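PDB 6TFS: ABC transporter substrate-binding protein from Rhizobium radiobacter, which binds deoxyfructosyl glutamate, a linear sugar–amino acid conjugate, and probably hands it to a membrane ABC transporter for uptake. Local coordinates for residues A[253-258]-A[379-384]; A[416-421]-A[451-456]; A[167-172]-A[486-491]. All blocks are in the same frame, centred on the assembly; numbering follows the deposited sequence.

How the contacts relate
From the N terminus, residues 167-172 come first, opening the widest loop, which closes only when 486-491 returns beside them in contact 3, close to the C terminus. Inside that loop the two others follow in series: contact 1 joins 253-258 to 379-384 and is complete before contact 2 brings 416-421 against 451-456. Nothing crosses. Contacts 1 and 2 touch, their centres about 9 Å apart, because strands 240-255 and 454-467 are neighbours in one sheet; Leu-253 O meets Ile-455 N at 2.9 Å. Contact 3 reaches the same mixed sheet on the opposite side of the chain's centre, its centre about 38 Å from that of contact 1.

Contact 1. Residues A[253-258]-A[379-384]; sequences LHINIT and SPIVLY. With N7T ((2~{S})-2-[[(3~{S},4~{R},5~{R})-3,4,5,6-tetrakis(oxidanyl)-2-oxidanylidene-hexyl]amino]pentanedioic acid), chain C.
Pro-380 O takes the backbone N of Asn-256 at 2.9 Å, nearly along the C=O axis, while a water that also lies near Asn-256 O stands 2.8 Å from the same oxygen. Beyond this bond the strands run antiparallel: His-254 and Val-382 form a hydrogen-bonded pair, flanked by the non-hydrogen-bonded pairs Leu-253 with Leu-383 and Ile-255 with Ile-381. With CG of Asn-256 anti to the backbone N (chi1 -171°), its OD1 accepts from Thr-258 N, which makes an Asx turn just past the end of the strand, and Thr-258 OG1 adds a second bond from the same face of the amide; its ND2 donates to a second water lying beside Ser-379 O. On the apolar face Leu-253 CD2 lodges between Ile-381 CG2 (3.8 Å) and Leu-383 CD1 (3.9 Å), and Leu-457 of the next strand touches both leucines. On the other face His-254 CD2 lies 3.8 Å from Tyr-384 CB, and a water in the plane of the imidazole links NE2 to Tyr-384 O. The phenol points away from the strand pair to the ligand: Tyr-384 OH donates to OE1 of the glutamate-derived part of N7T at 2.6 Å, the oxygen lying in the ring plane. Since Arg-375 is hydrogen-bonded to the same hydroxyl, its positive charge probably polarises the phenol and strengthens this grip on the ligand's carboxylate.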
loop_
_atom_site.group_PDB
_atom_site.type_symbol
_atom_site.label_atom_id
_atom_site.label_comp_id
_atom_site.label_asym_id
_atom_site.label_seq_id
_atom_site.Cartn_x
_atom_site.Cartn_y
_atom_site.Cartn_z
ATOM N N LEU A 253 3.669 -1.763 -15.109
ATOM C CA LEU A 253 3.463 -0.690 -16.068
ATOM C C LEU A 253 1.985 -0.806 -16.462
ATOM O O LEU A 253 1.616 -1.755 -17.143
ATOM C CB LEU A 253 4.363 -0.812 -17.317
ATOM C CG LEU A 253 5.851 -0.523 -17.120
ATOM C CD1 LEU A 253 6.657 -1.066 -18.304
ATOM C CD2 LEU A 253 6.115 0.977 -16.881
ATOM N N HIS A 254 1.147 0.116 -15.975
ATOM C CA HIS A 254 -0.289 0.142 -16.282
ATOM C C HIS A 254 -0.446 1.007 -17.531
ATOM O O HIS A 254 -0.131 2.196 -17.507
ATOM C CB HIS A 254 -1.101 0.711 -15.105
ATOM C CG HIS A 254 -1.001 -0.117 -13.860
ATOM N ND1 HIS A 254 -1.867 -1.166 -13.621
ATOM C CD2 HIS A 254 -0.121 -0.029 -12.833
ATOM C CE1 HIS A 254 -1.505 -1.660 -12.450
ATOM N NE2 HIS A 254 -0.458 -1.003 -11.942
ATOM N N ILE A 255 -0.857 0.382 -18.637
ATOM C CA ILE A 255 -0.989 1.074 -19.923
ATOM C C ILE A 255 -2.428 1.516 -20.135
ATOM O O ILE A 255 -3.305 0.657 -20.158
ATOM C CB ILE A 255 -0.553 0.145 -21.088
ATOM C CG1 ILE A 255 0.839 -0.487 -20.868
ATOM C CG2 ILE A 255 -0.641 0.882 -22.422
ATOM C CD1 ILE A 255 1.088 -1.749 -21.790
ATOM N N ASN A 256 -2.669 2.828 -20.367
ATOM C CA ASN A 256 -4.017 3.296 -20.687
ATOM C C ASN A 256 -4.371 2.744 -22.088
ATOM O O ASN A 256 -3.829 3.201 -23.105
ATOM C CB ASN A 256 -4.132 4.836 -20.623
ATOM C CG ASN A 256 -5.548 5.358 -20.735
ATOM O OD1 ASN A 256 -6.441 4.734 -21.320
ATOM N ND2 ASN A 256 -5.796 6.527 -20.172
ATOM N N ILE A 257 -5.239 1.714 -22.107
ATOM C CA ILE A 257 -5.656 0.983 -23.313
ATOM C C ILE A 257 -6.569 1.823 -24.247
ATOM O O ILE A 257 -6.836 1.382 -25.358
ATOM C CB ILE A 257 -6.280 -0.416 -22.989
ATOM C CG1 ILE A 257 -7.711 -0.289 -22.377
ATOM C CG2 ILE A 257 -5.336 -1.288 -22.117
ATOM C CD1 ILE A 257 -8.509 -1.623 -22.215
ATOM N N THR A 258 -7.061 2.990 -23.796
ATOM C CA THR A 258 -7.944 3.854 -24.598
ATOM C C THR A 258 -7.172 4.930 -25.380
ATOM O O THR A 258 -7.754 5.601 -26.230
ATOM C CB THR A 258 -9.046 4.504 -23.724
ATOM O OG1 THR A 258 -8.482 5.564 -22.945
ATOM C CG2 THR A 258 -9.785 3.496 -22.833
ATOM N N SER A 379 -0.829 10.608 -17.452
ATOM C CA SER A 379 0.244 9.784 -17.982
ATOM C C SER A 379 -0.309 8.627 -18.830
ATOM O O SER A 379 -1.224 7.931 -18.380
ATOM C CB SER A 379 1.145 9.274 -16.859
ATOM O OG SER A 379 2.404 8.872 -17.370
ATOM N N PRO A 380 0.221 8.417 -20.062
ATOM C CA PRO A 380 -0.285 7.311 -20.905
ATOM C C PRO A 380 0.038 5.925 -20.335
ATOM O O PRO A 380 -0.676 4.965 -20.604
ATOM C CB PRO A 380 0.397 7.555 -22.261
ATOM C CG PRO A 380 1.648 8.278 -21.927
ATOM C CD PRO A 380 1.299 9.165 -20.746
ATOM N N ILE A 381 1.140 5.835 -19.570
ATOM C CA ILE A 381 1.618 4.641 -18.875
ATOM C C ILE A 381 1.930 5.072 -17.443
ATOM O O ILE A 381 2.478 6.154 -17.232
ATOM C CB ILE A 381 2.845 3.956 -19.569
ATOM C CG1 ILE A 381 2.505 3.524 -21.018
ATOM C CG2 ILE A 381 3.361 2.747 -18.750
ATOM C CD1 ILE A 381 3.720 3.221 -21.889
ATOM N N VAL A 382 1.581 4.217 -16.467
ATOM C CA VAL A 382 1.824 4.473 -15.052
ATOM C C VAL A 382 2.647 3.347 -14.455
ATOM O O VAL A 382 2.197 2.197 -14.431
ATOM C CB VAL A 382 0.516 4.727 -14.241
ATOM C CG1 VAL A 382 0.802 4.887 -12.734
ATOM C CG2 VAL A 382 -0.253 5.929 -14.786
ATOM N N LEU A 383 3.862 3.689 -13.980
ATOM C CA LEU A 383 4.718 2.756 -13.272
ATOM C C LEU A 383 4.324 2.887 -11.783
ATOM O O LEU A 383 4.709 3.840 -11.115
ATOM C CB LEU A 383 6.211 3.048 -13.518
ATOM C CG LEU A 383 7.199 2.173 -12.722
ATOM C CD1 LEU A 383 7.057 0.713 -13.074
ATOM C CD2 LEU A 383 8.622 2.652 -12.877
ATOM N N TYR A 384 3.503 1.953 -11.300
ATOM C CA TYR A 384 2.946 1.964 -9.944
ATOM C C TYR A 384 3.397 0.750 -9.128
ATOM O O TYR A 384 3.405 -0.371 -9.633
ATOM C CB TYR A 384 1.401 1.986 -10.025
ATOM C CG TYR A 384 0.733 2.591 -8.805
ATOM C CD1 TYR A 384 0.510 3.961 -8.717
ATOM C CD2 TYR A 384 0.311 1.789 -7.747
ATOM C CE1 TYR A 384 -0.117 4.523 -7.600
ATOM C CE2 TYR A 384 -0.313 2.337 -6.628
ATOM C CZ TYR A 384 -0.526 3.708 -6.559
ATOM O OH TYR A 384 -1.137 4.278 -5.466
HETATM O OAN N7T C . 11.468 0.067 -6.820
HETATM C CAM N7T C . 10.121 0.460 -6.767
HETATM C CAL N7T C . 9.776 0.728 -5.317
HETATM O OAT N7T C . 10.406 1.914 -4.878
HETATM C CAK N7T C . 8.254 0.789 -5.105
HETATM O OAS N7T C . 7.680 -0.494 -5.286
HETATM C CAJ N7T C . 7.884 1.316 -3.725
HETATM O OAR N7T C . 8.369 0.510 -2.691
HETATM C CAI N7T C . 6.390 1.368 -3.447
HETATM O OAQ N7T C . 5.609 0.466 -3.799
HETATM C CAH N7T C . 5.906 2.563 -2.604
HETATM N N N7T C . 4.597 2.324 -2.025
HETATM C CA N7T C . 3.543 2.943 -2.810
HETATM C C N7T C . 3.719 4.433 -2.988
HETATM O O N7T C . 4.025 5.163 -2.032
HETATM C CB N7T C . 2.205 2.602 -2.171
HETATM C CG N7T C . 0.998 3.004 -3.069
HETATM C CD N7T C . -0.342 2.532 -2.588
HETATM O OE1 N7T C . -1.341 2.766 -3.302
HETATM O OE2 N7T C . -0.492 1.908 -1.507
HETATM O OXT N7T C . 3.548 4.932 -4.126
HETATM O O HOH W 1 0.824 -1.452 -9.163
HETATM O O HOH W 2 -3.865 8.171 -18.997
HETATM O O HOH W 3 -1.699 4.968 -23.191
#

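Contact 2. Residues A[416-421]-A[451-456]; sequences SHCNVA and NVCAIP. With SO4 (sulfate ion), chain I.
Cys-418 turns its SG anti to the backbone N (chi1 -174°), whereas Cys-453 sets its own beside the backbone N (chi1 -69°), and these two rotations bring the two sulfurs together, with Cys-418 SG 3.2 Å from Cys-453 SG. That is far too long for a disulfide bond, yet close for two sulfurs not bonded to each other. Both cysteines are magnesium ligands in a structure of this protein. Next to them Ser-416 packs tightly, its CB 3.1 Å from Cys-453 O, the oxygen that also takes the backbone N of Ile-255. Ser-416 OG lies 3.6 Å from Cys-453 CB; it receives a weak, bent bond from Cys-418 N and is hydrogen-bonded to Asn-414 OD1. Farther along, Val-420 and Asn-451 cross with the methyl CG1 against the carboxamide, 3.5 Å from Asn-451 CG and 3.7 Å from Asn-451 ND2, and no hydrogen bond joins the two segments. At the outer side Asn-419 ND2 bonds weakly to a sulfate that Lys-408 also holds. The contact joins two helix ends: Ala-421 is the N-cap of helix 422-430, and a Schellman motif follows helix 434-451, with Val-452 at positive phi, before strand 454-467 starts. Ile-448 of helix 434-451 touches both cysteines, and strand 240-255 flanks Ala-454.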
loop_
_atom_site.group_PDB
_atom_site.type_symbol
_atom_site.label_atom_id
_atom_site.label_comp_id
_atom_site.label_asym_id
_atom_site.label_seq_id
_atom_site.Cartn_x
_atom_site.Cartn_y
_atom_site.Cartn_z
ATOM N N SER A 416 -4.939 1.703 -16.258
ATOM C CA SER A 416 -4.975 1.079 -17.571
ATOM C C SER A 416 -6.336 1.193 -18.252
ATOM O O SER A 416 -6.410 1.020 -19.469
ATOM C CB SER A 416 -4.528 -0.383 -17.491
ATOM O OG SER A 416 -5.433 -1.233 -16.811
ATOM N N HIS A 417 -7.412 1.478 -17.468
ATOM C CA HIS A 417 -8.808 1.523 -17.952
ATOM C C HIS A 417 -9.240 0.101 -18.395
ATOM O O HIS A 417 -10.030 -0.074 -19.327
ATOM C CB HIS A 417 -9.017 2.608 -19.051
ATOM C CG HIS A 417 -8.807 4.000 -18.537
ATOM N ND1 HIS A 417 -9.853 4.894 -18.447
ATOM C CD2 HIS A 417 -7.693 4.581 -18.032
ATOM C CE1 HIS A 417 -9.343 5.998 -17.930
ATOM N NE2 HIS A 417 -8.049 5.850 -17.646
ATOM N N CYS A 418 -8.705 -0.919 -17.688
ATOM C CA CYS A 418 -9.008 -2.333 -17.896
ATOM C C CYS A 418 -10.512 -2.555 -17.668
ATOM O O CYS A 418 -11.082 -2.011 -16.710
ATOM C CB CYS A 418 -8.172 -3.203 -16.960
ATOM S SG CYS A 418 -8.348 -4.984 -17.247
ATOM N N ASN A 419 -11.143 -3.324 -18.556
ATOM C CA ASN A 419 -12.572 -3.647 -18.452
ATOM C C ASN A 419 -12.884 -5.093 -18.917
ATOM O O ASN A 419 -14.040 -5.398 -19.216
ATOM C CB ASN A 419 -13.397 -2.605 -19.252
ATOM C CG ASN A 419 -13.186 -2.624 -20.754
ATOM O OD1 ASN A 419 -12.284 -3.265 -21.293
ATOM N ND2 ASN A 419 -14.023 -1.908 -21.470
ATOM N N VAL A 420 -11.867 -5.966 -18.982
ATOM C CA VAL A 420 -11.993 -7.337 -19.512
ATOM C C VAL A 420 -12.293 -8.447 -18.470
ATOM O O VAL A 420 -12.596 -9.572 -18.875
ATOM C CB VAL A 420 -10.752 -7.746 -20.368
ATOM C CG1 VAL A 420 -10.618 -6.873 -21.616
ATOM C CG2 VAL A 420 -9.458 -7.744 -19.539
ATOM N N ALA A 421 -12.181 -8.163 -17.167
ATOM C CA ALA A 421 -12.348 -9.193 -16.138
ATOM C C ALA A 421 -13.411 -8.895 -15.067
ATOM O O ALA A 421 -13.397 -9.544 -14.013
ATOM C CB ALA A 421 -10.998 -9.481 -15.477
ATOM N N ASN A 451 -4.796 -9.277 -22.376
ATOM C CA ASN A 451 -5.225 -7.992 -22.919
ATOM C C ASN A 451 -4.107 -6.945 -22.833
ATOM O O ASN A 451 -4.193 -5.895 -23.466
ATOM C CB ASN A 451 -6.505 -7.505 -22.267
ATOM C CG ASN A 451 -7.520 -7.125 -23.314
ATOM O OD1 ASN A 451 -7.791 -5.936 -23.541
ATOM N ND2 ASN A 451 -8.080 -8.134 -24.003
ATOM N N VAL A 452 -3.029 -7.273 -22.089
ATOM C CA VAL A 452 -1.839 -6.440 -21.872
ATOM C C VAL A 452 -2.265 -5.043 -21.317
ATOM O O VAL A 452 -1.813 -3.994 -21.789
ATOM C CB VAL A 452 -0.862 -6.376 -23.095
ATOM C CG1 VAL A 452 0.541 -5.941 -22.656
ATOM C CG2 VAL A 452 -0.792 -7.713 -23.839
ATOM N N CYS A 453 -3.177 -5.066 -20.326
ATOM C CA CYS A 453 -3.669 -3.886 -19.605
ATOM C C CYS A 453 -2.502 -3.381 -18.735
ATOM O O CYS A 453 -2.252 -2.183 -18.642
ATOM C CB CYS A 453 -4.885 -4.256 -18.750
ATOM S SG CYS A 453 -6.368 -4.665 -19.711
ATOM N N ALA A 454 -1.778 -4.327 -18.123
ATOM C CA ALA A 454 -0.649 -4.051 -17.255
ATOM C C ALA A 454 0.465 -5.065 -17.470
ATOM O O ALA A 454 0.204 -6.234 -17.725
ATOM C CB ALA A 454 -1.095 -4.040 -15.798
ATOM N N ILE A 455 1.705 -4.597 -17.401
ATOM C CA ILE A 455 2.878 -5.435 -17.577
ATOM C C ILE A 455 3.544 -5.575 -16.211
ATOM O O ILE A 455 4.024 -4.576 -15.670
ATOM C CB ILE A 455 3.861 -4.886 -18.645
ATOM C CG1 ILE A 455 3.161 -4.670 -20.008
ATOM C CG2 ILE A 455 5.108 -5.790 -18.759
ATOM C CD1 ILE A 455 3.924 -3.742 -20.953
ATOM N N PRO A 456 3.587 -6.808 -15.658
ATOM C CA PRO A 456 4.236 -6.998 -14.355
ATOM C C PRO A 456 5.753 -6.917 -14.442
ATOM O O PRO A 456 6.357 -7.339 -15.426
ATOM C CB PRO A 456 3.787 -8.404 -13.936
ATOM C CG PRO A 456 3.531 -9.119 -15.198
ATOM C CD PRO A 456 3.068 -8.087 -16.200
HETATM S S SO4 I . -16.004 1.025 -19.524
HETATM O O1 SO4 I . -16.166 2.321 -20.183
HETATM O O2 SO4 I . -14.583 0.773 -19.282
HETATM O O3 SO4 I . -16.538 -0.035 -20.384
HETATM O O4 SO4 I . -16.733 1.037 -18.252
#

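Contact 3. Residues A[167-172]-A[486-491]; sequences FGPFQV and ITEQTY
Phe-170 leaves its CB with CG anti to the carbonyl carbon (chi1 -59°), which carries the ring across to residues 486-488. Along the near edge CD2 comes to 4.0 Å from Ile-486 O. The next atom does most of the touching: Phe-170 CE2 lies 3.4 Å from Thr-487 O, which sits near the ring plane, and 3.6 Å from Ile-486 CG2, which approaches obliquely. At the tip CZ shares both neighbours. The phenyl and isoleucine side chains cross at about a right angle. Thr-487 O is also the acceptor of Thr-490 N, closing a type I turn, and Thr-487 OG1 takes Gln-489 N in an ST turn, while Thr-490 OG1 accepts Thr-487 N at 3.0 Å; the ring edge therefore meets a peptide already held by several hydrogen bonds of its own turn. Pro-169 extends the surface, with CG 3.9 Å from Thr-487 CA and CB 3.8 Å from Glu-488 N, a nitrogen buried here without any polar partner. Were Phe-170 an alanine, the whole ring would be missing, and a gap would probably open beside Ile-486 CG2 and Thr-487 O. Ile-199 of strand 198-203 touches both Phe-170 and Ile-486; Ile-486 also rests on Leu-6 and Met-8 of strand 5-10, and the backbones of Tyr-34, in helix 26-35, and Phe-170, at the start of strand 170-176, are hydrogen-bonded.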
loop_
_atom_site.group_PDB
_atom_site.type_symbol
_atom_site.label_atom_id
_atom_site.label_comp_id
_atom_site.label_asym_id
_atom_site.label_seq_id
_atom_site.Cartn_x
_atom_site.Cartn_y
_atom_site.Cartn_z
ATOM N N PHE A 167 -6.322 6.618 18.595
ATOM C CA PHE A 167 -6.252 5.974 19.908
ATOM C C PHE A 167 -5.000 5.089 19.987
ATOM O O PHE A 167 -4.832 4.341 20.949
ATOM C CB PHE A 167 -7.554 5.235 20.315
ATOM C CG PHE A 167 -8.050 4.121 19.427
ATOM C CD1 PHE A 167 -7.378 2.900 19.369
ATOM C CD2 PHE A 167 -9.242 4.254 18.719
ATOM C CE1 PHE A 167 -7.854 1.856 18.562
ATOM C CE2 PHE A 167 -9.704 3.220 17.894
ATOM C CZ PHE A 167 -9.012 2.025 17.827
ATOM N N GLY A 168 -4.147 5.197 18.961
ATOM C CA GLY A 168 -2.883 4.481 18.826
ATOM C C GLY A 168 -1.817 4.919 19.822
ATOM O O GLY A 168 -2.013 5.886 20.568
ATOM N N PRO A 169 -0.673 4.195 19.869
ATOM C CA PRO A 169 0.359 4.499 20.886
ATOM C C PRO A 169 1.089 5.832 20.750
ATOM O O PRO A 169 1.735 6.263 21.712
ATOM C CB PRO A 169 1.328 3.316 20.767
ATOM C CG PRO A 169 1.160 2.839 19.363
ATOM C CD PRO A 169 -0.304 3.008 19.071
ATOM N N PHE A 170 1.019 6.473 19.572
ATOM C CA PHE A 170 1.683 7.761 19.355
ATOM C C PHE A 170 0.748 8.812 18.796
ATOM O O PHE A 170 -0.172 8.507 18.041
ATOM C CB PHE A 170 2.960 7.618 18.493
ATOM C CG PHE A 170 3.977 6.698 19.122
ATOM C CD1 PHE A 170 4.877 7.176 20.070
ATOM C CD2 PHE A 170 3.987 5.336 18.823
ATOM C CE1 PHE A 170 5.785 6.314 20.688
ATOM C CE2 PHE A 170 4.883 4.471 19.455
ATOM C CZ PHE A 170 5.787 4.968 20.373
ATOM N N GLN A 171 0.972 10.052 19.205
ATOM C CA GLN A 171 0.179 11.184 18.745
ATOM C C GLN A 171 1.076 12.189 18.035
ATOM O O GLN A 171 2.270 12.310 18.346
ATOM C CB GLN A 171 -0.592 11.846 19.909
ATOM C CG GLN A 171 0.294 12.487 20.975
ATOM C CD GLN A 171 -0.313 12.460 22.357
ATOM O OE1 GLN A 171 -1.530 12.365 22.542
ATOM N NE2 GLN A 171 0.538 12.543 23.364
ATOM N N VAL A 172 0.499 12.922 17.095
ATOM C CA VAL A 172 1.248 13.962 16.387
ATOM C C VAL A 172 1.282 15.217 17.262
ATOM O O VAL A 172 0.237 15.793 17.557
ATOM C CB VAL A 172 0.702 14.228 14.958
ATOM C CG1 VAL A 172 1.303 15.507 14.345
ATOM C CG2 VAL A 172 0.959 13.025 14.060
ATOM N N ILE A 486 5.979 0.931 14.768
ATOM C CA ILE A 486 6.465 1.416 16.062
ATOM C C ILE A 486 5.274 1.440 17.010
ATOM O O ILE A 486 4.213 1.970 16.665
ATOM C CB ILE A 486 7.260 2.754 15.950
ATOM C CG1 ILE A 486 8.554 2.499 15.137
ATOM C CG2 ILE A 486 7.610 3.320 17.355
ATOM C CD1 ILE A 486 9.059 3.632 14.461
ATOM N N THR A 487 5.416 0.754 18.151
ATOM C CA THR A 487 4.343 0.607 19.145
ATOM C C THR A 487 4.831 1.030 20.531
ATOM O O THR A 487 5.960 1.502 20.673
ATOM C CB THR A 487 3.847 -0.864 19.191
ATOM O OG1 THR A 487 4.831 -1.698 19.818
ATOM C CG2 THR A 487 3.435 -1.421 17.827
ATOM N N GLU A 488 3.990 0.785 21.561
ATOM C CA GLU A 488 4.285 1.003 22.977
ATOM C C GLU A 488 5.426 0.077 23.465
ATOM O O GLU A 488 6.026 0.341 24.501
ATOM C CB GLU A 488 3.007 0.857 23.845
ATOM C CG GLU A 488 2.493 -0.576 24.055
ATOM C CD GLU A 488 1.806 -1.289 22.898
ATOM O OE1 GLU A 488 1.720 -0.733 21.780
ATOM O OE2 GLU A 488 1.347 -2.431 23.119
ATOM N N GLN A 489 5.750 -0.972 22.682
ATOM C CA GLN A 489 6.796 -1.948 23.003
ATOM C C GLN A 489 8.174 -1.591 22.430
ATOM O O GLN A 489 9.178 -2.140 22.889
ATOM C CB GLN A 489 6.363 -3.374 22.586
ATOM C CG GLN A 489 5.216 -3.948 23.446
ATOM C CD GLN A 489 5.571 -4.280 24.909
ATOM O OE1 GLN A 489 6.740 -4.452 25.286
ATOM N NE2 GLN A 489 4.574 -4.393 25.786
ATOM N N THR A 490 8.230 -0.671 21.439
ATOM C CA THR A 490 9.488 -0.215 20.836
ATOM C C THR A 490 10.316 0.483 21.916
ATOM O O THR A 490 9.771 1.278 22.688
ATOM C CB THR A 490 9.222 0.653 19.591
ATOM O OG1 THR A 490 8.292 -0.028 18.746
ATOM C CG2 THR A 490 10.499 0.971 18.815
ATOM N N TYR A 491 11.614 0.159 21.995
ATOM C CA TYR A 491 12.483 0.679 23.050
ATOM C C TYR A 491 13.964 0.643 22.656
ATOM O O TYR A 491 14.353 -0.082 21.740
ATOM C CB TYR A 491 12.267 -0.170 24.350
ATOM C CG TYR A 491 12.922 -1.537 24.294
ATOM C CD1 TYR A 491 12.392 -2.557 23.503
ATOM C CD2 TYR A 491 14.109 -1.791 24.980
ATOM C CE1 TYR A 491 13.021 -3.796 23.402
ATOM C CE2 TYR A 491 14.740 -3.029 24.898
ATOM C CZ TYR A 491 14.195 -4.029 24.104
ATOM O OH TYR A 491 14.817 -5.251 24.022
#